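Long-range contacts in Galactose/lactose metabolism regulatory protein GAL80 (PDB 3BTV), which represses the yeast galactose and lactose metabolic genes by binding the activator GAL4 and blocking its transcriptional activation when no inducing sugar is present: residues 50-55 with 70-75; 171-176 with 297-302; 241-246 with 257-262. The protein carries 1 engineered substitution. All blocks are in the same frame, centred on the assembly; numbering follows the deposited sequence.

The three contacts lie far apart and none touches another. Contact 1 belongs to the N-terminal Rossmann-type domain, where 50-55 is an inner strand of the parallel sheet and 70-75 leads into its edge strand. Contacts 2 and 3 fall in the C-terminal domain: contact 2 sets the loop leading into strand 176-184 against the end of strand 295-301 in the large mixed sheet, and contact 3, nested in sequence inside the long loop that contact 2 closes, belongs to a small three-stranded sheet. Contacts 1 and 2 sit on opposite sides of the chain's centre, 46 Å between their centres; contact 3 is 40 Å from contact 1 and 39 Å from contact 2, centre to centre.

Contact 1 (50-55 with 70-75); sequences FQITAL and LKLSNA
I52 meets A75 and L72 through one branch of its side chain. From CB the chain forks: CG2 stands anti to the backbone N (chi1 -68° for CG1), which carries this methyl to 3.8 Å from A75 CB, with L72 CD1 a looser neighbour at 4.4 Å. The other branch, CG1 and then CD1, makes no close approach to 70-75; outside the pair, I52 packs on L28. L55 CD2 is a loose neighbour of the same L72 methyl, at 4.5 Å, and I67 of helix 60-69 touches L55, L72 and A75 alike. This is a beta-alpha-beta crossover of the Rossmann fold: strand 50-56 runs into helix 60-69, a Schellman motif at K71 ends that helix, and a type I turn from L72 to A75 delivers the chain to strand 76-78, parallel to the first. At this approach the backbones meet through CA-H...O contacts, A75 CA lying 3.4 Å from T53 O, and T53 CA 3.3 Å from N74 O. T53 points away overall, though its CB still touches N74 O, and its OG1 bonds to T89 O; its backbone pairs with V23 on one neighbouring strand and T76 on the other.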
loop_
_atom_site.group_PDB
_atom_site.type_symbol
_atom_site.label_atom_id
_atom_site.label_comp_id
_atom_site.label_asym_id
_atom_site.label_seq_id
_atom_site.Cartn_x
_atom_site.Cartn_y
_atom_site.Cartn_z
ATOM N N PHE B 50 41.424 13.023 -5.033
ATOM C CA PHE B 50 41.614 11.919 -4.097
ATOM C C PHE B 50 42.825 11.059 -4.428
ATOM O O PHE B 50 43.111 10.791 -5.594
ATOM C CB PHE B 50 40.373 11.026 -4.066
ATOM C CG PHE B 50 39.138 11.703 -3.534
ATOM C CD1 PHE B 50 38.178 12.204 -4.401
ATOM C CD2 PHE B 50 38.930 11.820 -2.170
ATOM C CE1 PHE B 50 37.034 12.821 -3.921
ATOM C CE2 PHE B 50 37.790 12.431 -1.679
ATOM C CZ PHE B 50 36.839 12.931 -2.556
ATOM N N GLN B 51 43.519 10.614 -3.388
ATOM C CA GLN B 51 44.614 9.670 -3.541
ATOM C C GLN B 51 44.618 8.648 -2.409
ATOM O O GLN B 51 44.517 9.005 -1.236
ATOM C CB GLN B 51 45.956 10.404 -3.595
ATOM C CG GLN B 51 46.369 10.844 -4.991
ATOM C CD GLN B 51 46.447 9.682 -5.963
ATOM O OE1 GLN B 51 45.457 9.318 -6.597
ATOM N NE2 GLN B 51 47.633 9.095 -6.088
ATOM N N ILE B 52 44.737 7.374 -2.771
ATOM C CA ILE B 52 44.802 6.300 -1.787
ATOM C C ILE B 52 46.217 6.140 -1.242
ATOM O O ILE B 52 47.089 5.573 -1.902
ATOM C CB ILE B 52 44.311 4.968 -2.387
ATOM C CG1 ILE B 52 42.805 5.039 -2.667
ATOM C CG2 ILE B 52 44.616 3.812 -1.457
ATOM C CD1 ILE B 52 42.241 3.790 -3.329
ATOM N N THR B 53 46.438 6.640 -0.031
ATOM C CA THR B 53 47.765 6.630 0.569
ATOM C C THR B 53 47.926 5.520 1.603
ATOM O O THR B 53 49.035 5.236 2.052
ATOM C CB THR B 53 48.082 7.977 1.244
ATOM O OG1 THR B 53 47.223 8.160 2.376
ATOM C CG2 THR B 53 47.887 9.126 0.262
ATOM N N ALA B 54 46.818 4.897 1.982
ATOM C CA ALA B 54 46.854 3.840 2.983
ATOM C C ALA B 54 45.824 2.763 2.678
ATOM O O ALA B 54 44.831 3.014 1.997
ATOM C CB ALA B 54 46.622 4.415 4.363
ATOM N N LEU B 55 46.058 1.561 3.195
ATOM C CA LEU B 55 45.181 0.430 2.920
ATOM C C LEU B 55 45.360 -0.579 4.040
ATOM O O LEU B 55 46.484 -0.816 4.482
ATOM C CB LEU B 55 45.574 -0.210 1.588
ATOM C CG LEU B 55 44.478 -0.649 0.626
ATOM C CD1 LEU B 55 43.761 0.566 0.082
ATOM C CD2 LEU B 55 45.061 -1.473 -0.510
ATOM N N LEU B 70 46.819 -2.676 -8.648
ATOM C CA LEU B 70 46.149 -1.449 -9.060
ATOM C C LEU B 70 47.118 -0.305 -9.325
ATOM O O LEU B 70 46.708 0.763 -9.778
ATOM C CB LEU B 70 45.113 -1.020 -8.017
ATOM C CG LEU B 70 43.869 -1.897 -7.912
ATOM C CD1 LEU B 70 42.912 -1.348 -6.866
ATOM C CD2 LEU B 70 43.188 -2.009 -9.270
ATOM N N LYS B 71 48.398 -0.525 -9.038
ATOM C CA LYS B 71 49.419 0.498 -9.252
ATOM C C LYS B 71 49.210 1.717 -8.351
ATOM O O LYS B 71 49.303 2.859 -8.807
ATOM C CB LYS B 71 49.430 0.943 -10.717
ATOM C CG LYS B 71 49.741 -0.159 -11.711
ATOM C CD LYS B 71 51.225 -0.456 -11.747
ATOM C CE LYS B 71 51.551 -1.450 -12.843
ATOM N NZ LYS B 71 50.810 -2.725 -12.654
ATOM N N LEU B 72 48.927 1.473 -7.076
ATOM C CA LEU B 72 48.707 2.556 -6.121
ATOM C C LEU B 72 50.036 2.983 -5.499
ATOM O O LEU B 72 50.343 2.619 -4.364
ATOM C CB LEU B 72 47.727 2.112 -5.034
ATOM C CG LEU B 72 46.546 1.263 -5.522
ATOM C CD1 LEU B 72 45.716 0.728 -4.354
ATOM C CD2 LEU B 72 45.674 2.050 -6.492
ATOM N N SER B 73 50.813 3.761 -6.248
ATOM C CA SER B 73 52.192 4.072 -5.868
ATOM C C SER B 73 52.316 5.012 -4.666
ATOM O O SER B 73 53.423 5.395 -4.284
ATOM C CB SER B 73 52.963 4.640 -7.062
ATOM O OG SER B 73 52.369 5.839 -7.521
ATOM N N ASN B 74 51.185 5.385 -4.074
ATOM C CA ASN B 74 51.202 6.201 -2.866
ATOM C C ASN B 74 50.673 5.447 -1.658
ATOM O O ASN B 74 50.795 5.908 -0.523
ATOM C CB ASN B 74 50.407 7.488 -3.062
ATOM C CG ASN B 74 51.144 8.501 -3.901
ATOM O OD1 ASN B 74 51.186 9.684 -3.565
ATOM N ND2 ASN B 74 51.741 8.044 -4.995
ATOM N N ALA B 75 50.088 4.281 -1.909
ATOM C CA ALA B 75 49.476 3.488 -0.852
ATOM C C ALA B 75 50.468 2.528 -0.211
ATOM O O ALA B 75 51.178 1.797 -0.900
ATOM C CB ALA B 75 48.274 2.723 -1.390
#

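Contact 2 (171-176 with 297-302); sequences GYIGDI and IDIHGT
T302 bonds to D175 twice, through its backbone N and its hydroxyl. Its N-H donates to D175 O at 2.9 Å, arriving nearly in line with the carbonyl (C=O...N angle 161°), though bent at the hydrogen. Its OG1 accepts a weak bond from D175 N, 3.1 Å away; with chi1 at 52° the hydroxyl sits between the backbone N and the carbonyl carbon of T302, turned to the loop. A water lies 2.8 Å from T302 OG1 and reaches D175 OD2 by a weak, long bond. With the hydroxyl gone, as in an alanine here, D175 N would probably lose its side-chain acceptor and the water its closer partner.

Next to these bonds, I176 and G301 form an antiparallel non-hydrogen-bonded pair. G301 CA lies 3.3 Å from I173 O and just as close to D175 O, and a side chain on G301 would run into I173 O; a CB on G174 would likewise collide with T302 OG1. On the face with I176 and I299, I299 CG2 is the meeting point of two isoleucines: I173 CD1 touches it at 3.7 Å, its side chain crossing that of I299 at about a right angle, and I176 CG2 at 3.8 Å.

Farther out, the engineered arginine R304 makes a cation-pi contact with the ring of Y172, whose OH hydrogen-bonds to E354. H300 points to the other face, where its NE2 bonds to E180 and its side chain packs on K283 of the second subunit. The contact thus joins the start of strand 176-184 to the end of strand 295-301 in the mixed sheet, with I168 of helix 159-169 against I173 and I299, and T225 of helix 209-225 against I176.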
loop_
_atom_site.group_PDB
_atom_site.type_symbol
_atom_site.label_atom_id
_atom_site.label_comp_id
_atom_site.label_asym_id
_atom_site.label_seq_id
_atom_site.Cartn_x
_atom_site.Cartn_y
_atom_site.Cartn_z
ATOM N N GLY B 171 7.371 23.388 -6.569
ATOM C CA GLY B 171 5.933 23.495 -6.725
ATOM C C GLY B 171 5.374 22.848 -7.974
ATOM O O GLY B 171 4.177 22.970 -8.248
ATOM N N TYR B 172 6.225 22.151 -8.723
ATOM C CA TYR B 172 5.795 21.564 -9.990
ATOM C C TYR B 172 4.673 20.553 -9.838
ATOM O O TYR B 172 3.889 20.366 -10.761
ATOM C CB TYR B 172 6.972 20.897 -10.696
ATOM C CG TYR B 172 6.814 20.743 -12.187
ATOM C CD1 TYR B 172 6.917 21.844 -13.032
ATOM C CD2 TYR B 172 6.605 19.488 -12.758
ATOM C CE1 TYR B 172 6.793 21.703 -14.402
ATOM C CE2 TYR B 172 6.487 19.334 -14.134
ATOM C CZ TYR B 172 6.583 20.447 -14.947
ATOM O OH TYR B 172 6.463 20.317 -16.308
ATOM N N ILE B 173 4.597 19.865 -8.699
ATOM C CA ILE B 173 3.503 18.904 -8.532
ATOM C C ILE B 173 2.396 19.395 -7.604
ATOM O O ILE B 173 1.381 18.733 -7.442
ATOM C CB ILE B 173 3.977 17.483 -8.153
ATOM C CG1 ILE B 173 4.432 17.411 -6.709
ATOM C CG2 ILE B 173 5.089 16.975 -9.114
ATOM C CD1 ILE B 173 4.565 15.959 -6.242
ATOM N N GLY B 174 2.570 20.593 -7.061
ATOM C CA GLY B 174 1.604 21.156 -6.133
ATOM C C GLY B 174 1.904 20.580 -4.758
ATOM O O GLY B 174 3.034 20.168 -4.491
ATOM N N ASP B 175 0.908 20.553 -3.885
ATOM C CA ASP B 175 1.060 19.890 -2.603
ATOM C C ASP B 175 0.977 18.382 -2.783
ATOM O O ASP B 175 0.241 17.911 -3.641
ATOM C CB ASP B 175 -0.052 20.323 -1.676
ATOM C CG ASP B 175 -0.021 21.810 -1.415
ATOM O OD1 ASP B 175 1.098 22.362 -1.382
ATOM O OD2 ASP B 175 -1.106 22.418 -1.264
ATOM N N ILE B 176 1.696 17.628 -1.959
ATOM C CA ILE B 176 1.598 16.171 -2.018
ATOM C C ILE B 176 0.321 15.693 -1.327
ATOM O O ILE B 176 0.116 15.943 -0.148
ATOM C CB ILE B 176 2.826 15.488 -1.413
ATOM C CG1 ILE B 176 4.097 16.115 -1.997
ATOM C CG2 ILE B 176 2.771 13.964 -1.677
ATOM C CD1 ILE B 176 5.371 15.332 -1.730
ATOM N N ILE B 297 7.856 4.232 -6.931
ATOM C CA ILE B 297 7.435 5.263 -5.987
ATOM C C ILE B 297 6.484 6.181 -6.759
ATOM O O ILE B 297 6.872 6.814 -7.760
ATOM C CB ILE B 297 8.641 6.063 -5.490
ATOM C CG1 ILE B 297 9.678 5.114 -4.867
ATOM C CG2 ILE B 297 8.232 7.160 -4.513
ATOM C CD1 ILE B 297 10.966 5.813 -4.464
ATOM N N ASP B 298 5.228 6.186 -6.340
ATOM C CA ASP B 298 4.193 7.032 -6.938
ATOM C C ASP B 298 3.898 8.173 -5.995
ATOM O O ASP B 298 3.449 7.946 -4.874
ATOM C CB ASP B 298 2.914 6.213 -7.114
ATOM C CG ASP B 298 2.963 5.299 -8.322
ATOM O OD1 ASP B 298 2.274 4.257 -8.302
ATOM O OD2 ASP B 298 3.690 5.621 -9.289
ATOM N N ILE B 299 4.140 9.398 -6.439
ATOM C CA ILE B 299 3.827 10.571 -5.625
ATOM C C ILE B 299 2.679 11.340 -6.280
ATOM O O ILE B 299 2.798 11.790 -7.403
ATOM C CB ILE B 299 5.068 11.445 -5.454
ATOM C CG1 ILE B 299 6.175 10.609 -4.810
ATOM C CG2 ILE B 299 4.757 12.683 -4.613
ATOM C CD1 ILE B 299 7.448 11.344 -4.540
ATOM N N HIS B 300 1.538 11.423 -5.607
ATOM C CA HIS B 300 0.368 12.080 -6.205
ATOM C C HIS B 300 0.245 13.497 -5.664
ATOM O O HIS B 300 0.061 13.699 -4.447
ATOM C CB HIS B 300 -0.892 11.275 -5.889
ATOM C CG HIS B 300 -0.753 9.817 -6.191
ATOM N ND1 HIS B 300 -0.807 9.323 -7.478
ATOM C CD2 HIS B 300 -0.567 8.744 -5.378
ATOM C CE1 HIS B 300 -0.659 8.007 -7.448
ATOM N NE2 HIS B 300 -0.510 7.632 -6.186
ATOM N N GLY B 301 0.383 14.471 -6.555
ATOM C CA GLY B 301 0.314 15.884 -6.202
ATOM C C GLY B 301 -1.031 16.480 -6.561
ATOM O O GLY B 301 -1.806 15.865 -7.270
ATOM N N THR B 302 -1.322 17.675 -6.065
ATOM C CA THR B 302 -2.588 18.315 -6.420
ATOM C C THR B 302 -2.574 18.821 -7.855
ATOM O O THR B 302 -3.633 18.982 -8.446
ATOM C CB THR B 302 -2.925 19.495 -5.494
ATOM O OG1 THR B 302 -1.808 20.376 -5.444
ATOM C CG2 THR B 302 -3.223 18.993 -4.065
HETATM O O HOH W 1 -2.322 22.926 -4.486
#

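Contact 3 (241-246 with 257-262); sequences PEQELI and VPKTVP
A short antiparallel ladder in the three-stranded sheet of the C-terminal domain holds 241-246 against 257-262. Q243 and V257 form its hydrogen-bonded pair: Q243 N donates to V257 O and V257 N to Q243 O, both at 2.8 Å. One step along, E242 faces P258 as a non-hydrogen-bonded pair, as suits a proline with no N-H to give. Beyond it K259 N donates to P241 O, fairly straight at the hydrogen (165°) but from above the carbonyl plane.

On the face that carries Q243 and V257, the glutamine runs extended beyond CG and crosses the aliphatic part of K259 at a slant, Q243 CD lying 3.6 Å from K259 CD. Both ends of that amide are held outside the pair: NE2 donates to G189 O and W187 O, while OE1 accepts from R192 NE, so its rotation is fixed. K259 leaves its backbone with CG anti to N (chi1 177°), then bends at its last two torsions, bringing NZ to within 2.7 Å of V261 O; the same ammonium makes a salt bridge with D263 and a hydrogen bond with N238.

Strand 242-246 is the middle one of the sheet, flanked by 191-193, which runs parallel to it, and by 255-258 opposite in direction. Strands 242-246 and 255-258 are joined through a short connection that includes strand 252-253. Near that end L245 crosses V257 at about a right angle, each of its methyls resting on a different valine methyl: CD1 is 3.9 Å from V257 CG1, and CD2 the same from V257 CG2. On the other face the bent side chain of E242 lies over P258, with OE2 3.8 Å from the proline CB.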
loop_
_atom_site.group_PDB
_atom_site.type_symbol
_atom_site.label_atom_id
_atom_site.label_comp_id
_atom_site.label_asym_id
_atom_site.label_seq_id
_atom_site.Cartn_x
_atom_site.Cartn_y
_atom_site.Cartn_z
ATOM N N PRO B 241 10.477 -19.134 6.346
ATOM C CA PRO B 241 11.550 -19.488 7.290
ATOM C C PRO B 241 12.620 -20.371 6.656
ATOM O O PRO B 241 13.732 -20.475 7.187
ATOM C CB PRO B 241 10.829 -20.295 8.382
ATOM C CG PRO B 241 9.401 -20.284 8.066
ATOM C CD PRO B 241 9.210 -19.814 6.650
ATOM N N GLU B 242 12.282 -21.009 5.536
ATOM C CA GLU B 242 13.199 -21.921 4.848
ATOM C C GLU B 242 13.222 -21.624 3.356
ATOM O O GLU B 242 12.187 -21.699 2.686
ATOM C CB GLU B 242 12.751 -23.375 5.054
ATOM C CG GLU B 242 12.751 -23.840 6.502
ATOM C CD GLU B 242 14.122 -24.329 6.966
ATOM O OE1 GLU B 242 14.894 -24.863 6.136
ATOM O OE2 GLU B 242 14.429 -24.183 8.169
ATOM N N GLN B 243 14.396 -21.284 2.839
ATOM C CA GLN B 243 14.550 -20.967 1.427
ATOM C C GLN B 243 15.122 -22.163 0.672
ATOM O O GLN B 243 15.853 -22.985 1.242
ATOM C CB GLN B 243 15.483 -19.771 1.259
ATOM C CG GLN B 243 14.880 -18.435 1.683
ATOM C CD GLN B 243 15.869 -17.320 1.502
ATOM O OE1 GLN B 243 16.999 -17.387 2.014
ATOM N NE2 GLN B 243 15.471 -16.294 0.752
ATOM N N GLU B 244 14.792 -22.251 -0.612
ATOM C CA GLU B 244 15.331 -23.288 -1.486
ATOM C C GLU B 244 16.609 -22.796 -2.122
ATOM O O GLU B 244 16.633 -21.731 -2.741
ATOM C CB GLU B 244 14.330 -23.608 -2.591
ATOM C CG GLU B 244 13.025 -24.199 -2.090
ATOM C CD GLU B 244 13.134 -25.696 -1.845
ATOM O OE1 GLU B 244 14.215 -26.266 -2.107
ATOM O OE2 GLU B 244 12.134 -26.303 -1.397
ATOM N N LEU B 245 17.677 -23.570 -1.966
ATOM C CA LEU B 245 18.937 -23.260 -2.627
ATOM C C LEU B 245 18.788 -23.385 -4.148
ATOM O O LEU B 245 18.156 -24.322 -4.637
ATOM C CB LEU B 245 20.042 -24.191 -2.114
ATOM C CG LEU B 245 20.571 -23.917 -0.704
ATOM C CD1 LEU B 245 21.567 -24.986 -0.278
ATOM C CD2 LEU B 245 21.224 -22.538 -0.656
ATOM N N ILE B 246 19.355 -22.438 -4.891
ATOM C CA ILE B 246 19.374 -22.515 -6.353
ATOM C C ILE B 246 20.804 -22.383 -6.908
ATOM O O ILE B 246 21.694 -21.841 -6.241
ATOM C CB ILE B 246 18.471 -21.435 -7.007
ATOM C CG1 ILE B 246 18.816 -20.042 -6.471
ATOM C CG2 ILE B 246 17.009 -21.746 -6.770
ATOM C CD1 ILE B 246 18.318 -18.897 -7.346
ATOM N N VAL B 257 17.454 -24.114 3.310
ATOM C CA VAL B 257 18.270 -23.454 4.329
ATOM C C VAL B 257 17.443 -22.416 5.082
ATOM O O VAL B 257 16.532 -21.815 4.516
ATOM C CB VAL B 257 19.512 -22.777 3.729
ATOM C CG1 VAL B 257 20.574 -23.829 3.348
ATOM C CG2 VAL B 257 19.128 -21.880 2.539
ATOM N N PRO B 258 17.768 -22.194 6.363
ATOM C CA PRO B 258 16.913 -21.357 7.206
ATOM C C PRO B 258 17.186 -19.870 7.013
ATOM O O PRO B 258 18.320 -19.459 6.745
ATOM C CB PRO B 258 17.303 -21.781 8.634
ATOM C CG PRO B 258 18.378 -22.859 8.481
ATOM C CD PRO B 258 18.931 -22.705 7.105
ATOM N N LYS B 259 16.133 -19.067 7.145
ATOM C CA LYS B 259 16.264 -17.622 7.088
ATOM C C LYS B 259 15.592 -17.055 8.329
ATOM O O LYS B 259 14.454 -17.409 8.641
ATOM C CB LYS B 259 15.586 -17.088 5.817
ATOM C CG LYS B 259 15.576 -15.570 5.662
ATOM C CD LYS B 259 15.011 -15.139 4.296
ATOM C CE LYS B 259 13.501 -15.440 4.158
ATOM N NZ LYS B 259 12.694 -15.076 5.382
ATOM N N THR B 260 16.285 -16.185 9.053
ATOM C CA THR B 260 15.613 -15.502 10.155
ATOM C C THR B 260 15.320 -14.028 9.850
ATOM O O THR B 260 14.648 -13.363 10.629
ATOM C CB THR B 260 16.394 -15.628 11.469
ATOM O OG1 THR B 260 17.737 -15.172 11.272
ATOM C CG2 THR B 260 16.409 -17.086 11.937
ATOM N N VAL B 261 15.830 -13.519 8.728
ATOM C CA VAL B 261 15.464 -12.164 8.290
ATOM C C VAL B 261 14.095 -12.143 7.570
ATOM O O VAL B 261 13.621 -13.172 7.088
ATOM C CB VAL B 261 16.565 -11.532 7.409
ATOM C CG1 VAL B 261 17.869 -11.411 8.196
ATOM C CG2 VAL B 261 16.772 -12.353 6.154
ATOM N N PRO B 262 13.449 -10.963 7.494
ATOM C CA PRO B 262 12.086 -10.906 6.947
ATOM C C PRO B 262 11.999 -11.156 5.441
ATOM O O PRO B 262 12.948 -10.898 4.701
ATOM C CB PRO B 262 11.656 -9.464 7.233
ATOM C CG PRO B 262 12.600 -8.978 8.289
ATOM C CD PRO B 262 13.886 -9.654 8.007
#